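Local coordinates for carbohydrate kinase, FGGY (Rhodospirillum rubrum, PDB 3IFR), which probably phosphorylates D-xylulose as a sugar kinase of the FGGY family, whose two domains belong to the actin-like ATPase clan, at residues 339-344 with 373-378; 386-391 with 477-482. All coordinates share one frame; numbering follows the deposited sequence.

In the fold
Both contacts belong to the C-terminal half of the chain and share one long helix, 372-397. Following the chain, the loop and short strand of 339-344 come first; contact 1 closes when the chain, after pairing strand 362-364 against 342-344, enters that helix and 373-378 packs back on 339-344. Two turns further along the same helix, 386-391 opens contact 2, which is closed about 85 residues later by 477-482 near the start of the last helix, 475-496. The two contacts therefore follow in series, neither enclosing the other, with centres about 14 Å apart. Arg377 and Tyr478 join them directly, and together they tie the two-stranded sheet and the C-terminal helix to helix 372-397.

Contact 1 (339-344 with 373-378); sequences DGLVCL and GHLWRA
The imidazole of His374 has the Asp339 carboxylate at its ring edge: NE2 donates to OD2 at 2.8 Å, with the acceptor nearly in the ring plane and an N-H...O angle of 156°. The carboxylate is turned 41° from the ring and is approached on the anti side of OD2. At the other ring nitrogen, ND1 is hydrogen-bonded with Thr371 OG1, so that both ring nitrogens are engaged and the ring's rotation is fixed; His370 packs edge-to-face with the imidazole. Replacing His374 by an alanine keeps CB against Leu341 but would probably leave the Asp339 carboxylate and Thr371 OG1 without their imidazole partner.

Next to this polar link the side-chain packing is apolar. With CG anti to the carbonyl carbon (chi1 -90°), Leu341 sends CD1 onto the helix, 3.6 Å from His374 CB and 3.6 Å from Leu375 CD2. The same methyl lies 3.8 Å from Ala378 CB, whose small side chain lets the strand come close: the CA atoms of Cys343 and Ala378 are 5.9 Å apart. A water bridges the backbones here, donating to Ala378 O at 2.8 Å and accepting a weak bond from Cys343 N. Chemically, the joint grades from a histidine-carboxylate bond at the exposed Asp339 to buried hydrocarbon packing, which fastens the two-stranded sheet 342-344/362-364 to the beginning of the helix.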
# COMPACT_ATOMS: atom_id res chain seq x y z
N ASP A 339 -8.44 32.54 -2.71
CA ASP A 339 -8.15 33.97 -2.57
C ASP A 339 -6.69 34.19 -2.23
O ASP A 339 -6.37 35.00 -1.36
CB ASP A 339 -9.05 34.61 -1.50
CG ASP A 339 -10.46 34.94 -2.02
OD1 ASP A 339 -10.57 35.82 -2.91
OD2 ASP A 339 -11.45 34.34 -1.56
N GLY A 340 -5.81 33.45 -2.90
CA GLY A 340 -4.38 33.69 -2.76
C GLY A 340 -3.69 32.92 -1.66
O GLY A 340 -2.49 33.09 -1.44
N LEU A 341 -4.43 32.08 -0.96
CA LEU A 341 -3.85 31.16 0.02
C LEU A 341 -3.04 30.13 -0.75
O LEU A 341 -3.48 29.67 -1.82
CB LEU A 341 -4.94 30.46 0.81
CG LEU A 341 -5.40 31.15 2.09
CD1 LEU A 341 -6.23 30.22 2.96
CD2 LEU A 341 -4.17 31.52 2.84
N VAL A 342 -1.87 29.77 -0.24
CA VAL A 342 -1.11 28.67 -0.81
C VAL A 342 -0.60 27.82 0.32
O VAL A 342 0.09 28.34 1.19
CB VAL A 342 0.11 29.16 -1.63
CG1 VAL A 342 0.74 27.99 -2.36
CG2 VAL A 342 -0.30 30.23 -2.60
N CYS A 343 -0.90 26.53 0.32
CA CYS A 343 -0.45 25.62 1.36
C CYS A 343 0.53 24.52 0.86
O CYS A 343 0.30 23.89 -0.17
CB CYS A 343 -1.67 25.03 2.07
SG CYS A 343 -1.42 23.53 3.02
N LEU A 344 1.63 24.32 1.59
CA LEU A 344 2.43 23.12 1.44
C LEU A 344 2.02 22.14 2.52
O LEU A 344 2.11 22.45 3.71
CB LEU A 344 3.90 23.45 1.60
CG LEU A 344 4.43 24.43 0.56
CD1 LEU A 344 5.82 24.84 0.96
CD2 LEU A 344 4.42 23.79 -0.84
N GLY A 373 -13.09 28.55 6.14
CA GLY A 373 -13.34 27.94 4.84
C GLY A 373 -12.16 28.02 3.90
O GLY A 373 -11.84 27.05 3.24
N HIS A 374 -11.51 29.19 3.83
CA HIS A 374 -10.32 29.36 3.03
C HIS A 374 -9.21 28.44 3.52
O HIS A 374 -8.51 27.83 2.72
CB HIS A 374 -9.80 30.78 3.14
CG HIS A 374 -10.62 31.78 2.40
ND1 HIS A 374 -11.76 32.34 2.95
CD2 HIS A 374 -10.44 32.37 1.20
CE1 HIS A 374 -12.26 33.22 2.09
NE2 HIS A 374 -11.48 33.26 1.03
N LEU A 375 -9.02 28.37 4.84
CA LEU A 375 -7.96 27.52 5.37
C LEU A 375 -8.19 26.06 5.01
O LEU A 375 -7.28 25.36 4.55
CB LEU A 375 -7.78 27.65 6.90
CG LEU A 375 -6.94 28.80 7.49
CD1 LEU A 375 -6.10 28.33 8.69
CD2 LEU A 375 -6.03 29.35 6.48
N TRP A 376 -9.41 25.59 5.27
CA TRP A 376 -9.80 24.23 4.93
C TRP A 376 -9.60 23.96 3.42
O TRP A 376 -9.05 22.93 3.01
CB TRP A 376 -11.25 24.01 5.30
CG TRP A 376 -11.70 22.60 5.19
CD1 TRP A 376 -12.61 22.10 4.33
CD2 TRP A 376 -11.25 21.49 5.98
NE1 TRP A 376 -12.78 20.76 4.53
CE2 TRP A 376 -11.95 20.35 5.54
CE3 TRP A 376 -10.31 21.34 7.02
CZ2 TRP A 376 -11.74 19.08 6.09
CZ3 TRP A 376 -10.11 20.08 7.56
CH2 TRP A 376 -10.83 18.97 7.10
N ARG A 377 -10.05 24.92 2.62
CA ARG A 377 -9.97 24.77 1.18
C ARG A 377 -8.55 24.67 0.70
O ARG A 377 -8.20 23.79 -0.09
CB ARG A 377 -10.66 25.94 0.48
CG ARG A 377 -10.51 25.85 -1.03
CD ARG A 377 -11.68 26.46 -1.73
NE ARG A 377 -11.71 26.00 -3.11
CZ ARG A 377 -12.75 25.42 -3.69
NH1 ARG A 377 -13.89 25.23 -3.02
NH2 ARG A 377 -12.65 25.04 -4.96
N ALA A 378 -7.71 25.58 1.21
CA ALA A 378 -6.33 25.63 0.82
C ALA A 378 -5.70 24.29 1.11
O ALA A 378 -4.91 23.80 0.31
CB ALA A 378 -5.61 26.72 1.59
O HOH W 1 -3.38 25.25 -1.47

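Contact 2 (386-391 with 477-482); sequences AFRHHV and VYDRLY
Arg388 and Tyr482 stack at a nearly perpendicular helix-helix crossing, where the axes of 386-391 and 477-482 approach to 11.5 Å at a signed angle of -83°. At such a separation long side chains span the gap. The extended chain of Arg388, with CG anti to the backbone N (chi1 173°), runs across one face of the Tyr482 ring. Its CG comes within 3.7 Å of Tyr482 CE1, and its CD makes an off-centre CH-pi contact. Farther out, the guanidinium lies almost flat on the ring, the planes 11° apart, in an offset cation-pi stack with CZ 4.5 Å from the ring centroid. Arg388 NE sits over the rim of the ring near Tyr482 CG, and Tyr482 CB lies over the centre of the guanidinium face turned to the tyrosine.

Asp479, one turn before Tyr482, takes the end of the arginine in a salt bridge. OD1 lies at the guanidinium edge, but the modelled Arg388 NH2 to Asp479 OD1 distance of 2.4 Å is improbably short and its exact geometry doubtful; NH1 also makes a weak bond to Val423 O of helix 414-424. Stack and ion pair would both restrain the same group, one through its face and the other through its edge. The contact joins the middle of helix 372-397 to the first turns of the C-terminal helix at the protein surface. At the far end of the tyrosine, the hydroxyl oxygen packs against the residue that follows Arg388, with Tyr482 OH 3.4 Å from His389 CA and 3.5 Å from His389 CD2.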
# COMPACT_ATOMS: atom_id res chain seq x y z
N ALA A 386 -0.56 17.95 -4.55
CA ALA A 386 0.51 16.98 -4.34
C ALA A 386 0.20 15.72 -5.13
O ALA A 386 1.11 15.06 -5.64
CB ALA A 386 0.68 16.63 -2.88
N PHE A 387 -1.08 15.36 -5.20
CA PHE A 387 -1.48 14.24 -6.02
C PHE A 387 -1.17 14.52 -7.49
O PHE A 387 -0.66 13.68 -8.20
CB PHE A 387 -2.97 13.91 -5.82
CG PHE A 387 -3.21 12.85 -4.79
CD1 PHE A 387 -2.67 11.60 -4.95
CD2 PHE A 387 -3.98 13.12 -3.65
CE1 PHE A 387 -2.89 10.61 -4.02
CE2 PHE A 387 -4.20 12.12 -2.71
CZ PHE A 387 -3.65 10.87 -2.91
N ARG A 388 -1.47 15.73 -7.93
CA ARG A 388 -1.15 16.13 -9.30
C ARG A 388 0.34 15.95 -9.62
O ARG A 388 0.69 15.42 -10.71
CB ARG A 388 -1.56 17.56 -9.55
CG ARG A 388 -1.10 18.12 -10.92
CD ARG A 388 -1.97 19.27 -11.38
NE ARG A 388 -1.35 20.08 -12.44
CZ ARG A 388 -1.92 21.15 -13.01
NH1 ARG A 388 -3.13 21.55 -12.64
NH2 ARG A 388 -1.28 21.83 -13.95
N HIS A 389 1.19 16.38 -8.68
CA HIS A 389 2.63 16.32 -8.82
C HIS A 389 3.13 14.87 -9.07
O HIS A 389 3.83 14.61 -10.07
CB HIS A 389 3.32 17.00 -7.62
CG HIS A 389 4.81 16.99 -7.69
ND1 HIS A 389 5.61 16.96 -6.56
CD2 HIS A 389 5.67 16.98 -8.74
CE1 HIS A 389 6.88 16.94 -6.91
NE2 HIS A 389 6.94 16.96 -8.23
N HIS A 390 2.74 13.94 -8.21
CA HIS A 390 2.91 12.52 -8.52
C HIS A 390 2.51 12.12 -9.96
O HIS A 390 3.23 11.39 -10.65
CB HIS A 390 2.12 11.66 -7.55
CG HIS A 390 2.78 11.48 -6.23
ND1 HIS A 390 2.56 12.32 -5.17
CD2 HIS A 390 3.67 10.55 -5.79
CE1 HIS A 390 3.26 11.92 -4.13
NE2 HIS A 390 3.95 10.85 -4.49
N VAL A 391 1.32 12.55 -10.38
CA VAL A 391 0.82 12.20 -11.70
C VAL A 391 1.81 12.74 -12.75
O VAL A 391 2.17 12.04 -13.71
CB VAL A 391 -0.62 12.78 -11.94
CG1 VAL A 391 -1.10 12.45 -13.35
CG2 VAL A 391 -1.59 12.21 -10.91
N VAL A 477 -7.03 28.54 -13.16
CA VAL A 477 -6.71 28.80 -11.78
C VAL A 477 -5.93 27.66 -11.11
O VAL A 477 -4.96 27.90 -10.49
CB VAL A 477 -7.94 29.17 -10.99
CG1 VAL A 477 -9.00 28.22 -11.20
CG2 VAL A 477 -7.63 29.19 -9.61
N TYR A 478 -6.33 26.42 -11.27
CA TYR A 478 -5.56 25.37 -10.61
C TYR A 478 -4.15 25.17 -11.21
O TYR A 478 -3.22 24.81 -10.49
CB TYR A 478 -6.33 24.06 -10.47
CG TYR A 478 -7.35 24.12 -9.36
CD1 TYR A 478 -6.97 24.51 -8.09
CD2 TYR A 478 -8.68 23.79 -9.57
CE1 TYR A 478 -7.88 24.60 -7.05
CE2 TYR A 478 -9.59 23.86 -8.55
CZ TYR A 478 -9.19 24.27 -7.29
OH TYR A 478 -10.09 24.33 -6.24
N ASP A 479 -4.01 25.45 -12.51
CA ASP A 479 -2.70 25.47 -13.14
C ASP A 479 -1.77 26.48 -12.48
O ASP A 479 -0.60 26.15 -12.17
CB ASP A 479 -2.81 25.77 -14.63
CG ASP A 479 -3.07 24.53 -15.47
OD1 ASP A 479 -2.73 23.41 -15.01
OD2 ASP A 479 -3.60 24.65 -16.58
N ARG A 480 -2.27 27.71 -12.29
CA ARG A 480 -1.52 28.76 -11.62
C ARG A 480 -1.28 28.39 -10.16
O ARG A 480 -0.20 28.64 -9.62
CB ARG A 480 -2.24 30.09 -11.67
CG ARG A 480 -2.19 30.80 -13.04
CD ARG A 480 -2.85 32.21 -13.03
NE ARG A 480 -4.18 32.24 -13.66
CZ ARG A 480 -5.31 32.51 -13.01
NH1 ARG A 480 -6.48 32.49 -13.66
NH2 ARG A 480 -5.28 32.81 -11.71
N LEU A 481 -2.28 27.79 -9.51
CA LEU A 481 -2.06 27.35 -8.11
C LEU A 481 -0.94 26.35 -8.09
O LEU A 481 -0.01 26.47 -7.27
CB LEU A 481 -3.29 26.77 -7.43
CG LEU A 481 -3.16 26.67 -5.91
CD1 LEU A 481 -2.84 28.01 -5.33
CD2 LEU A 481 -4.45 26.12 -5.31
N TYR A 482 -1.00 25.40 -9.03
CA TYR A 482 0.05 24.38 -9.16
C TYR A 482 1.42 25.01 -9.34
O TYR A 482 2.39 24.62 -8.69
CB TYR A 482 -0.23 23.46 -10.34
CG TYR A 482 0.76 22.34 -10.38
CD1 TYR A 482 0.66 21.29 -9.49
CD2 TYR A 482 1.82 22.34 -11.29
CE1 TYR A 482 1.57 20.24 -9.49
CE2 TYR A 482 2.74 21.29 -11.31
CZ TYR A 482 2.61 20.24 -10.41
OH TYR A 482 3.50 19.17 -10.39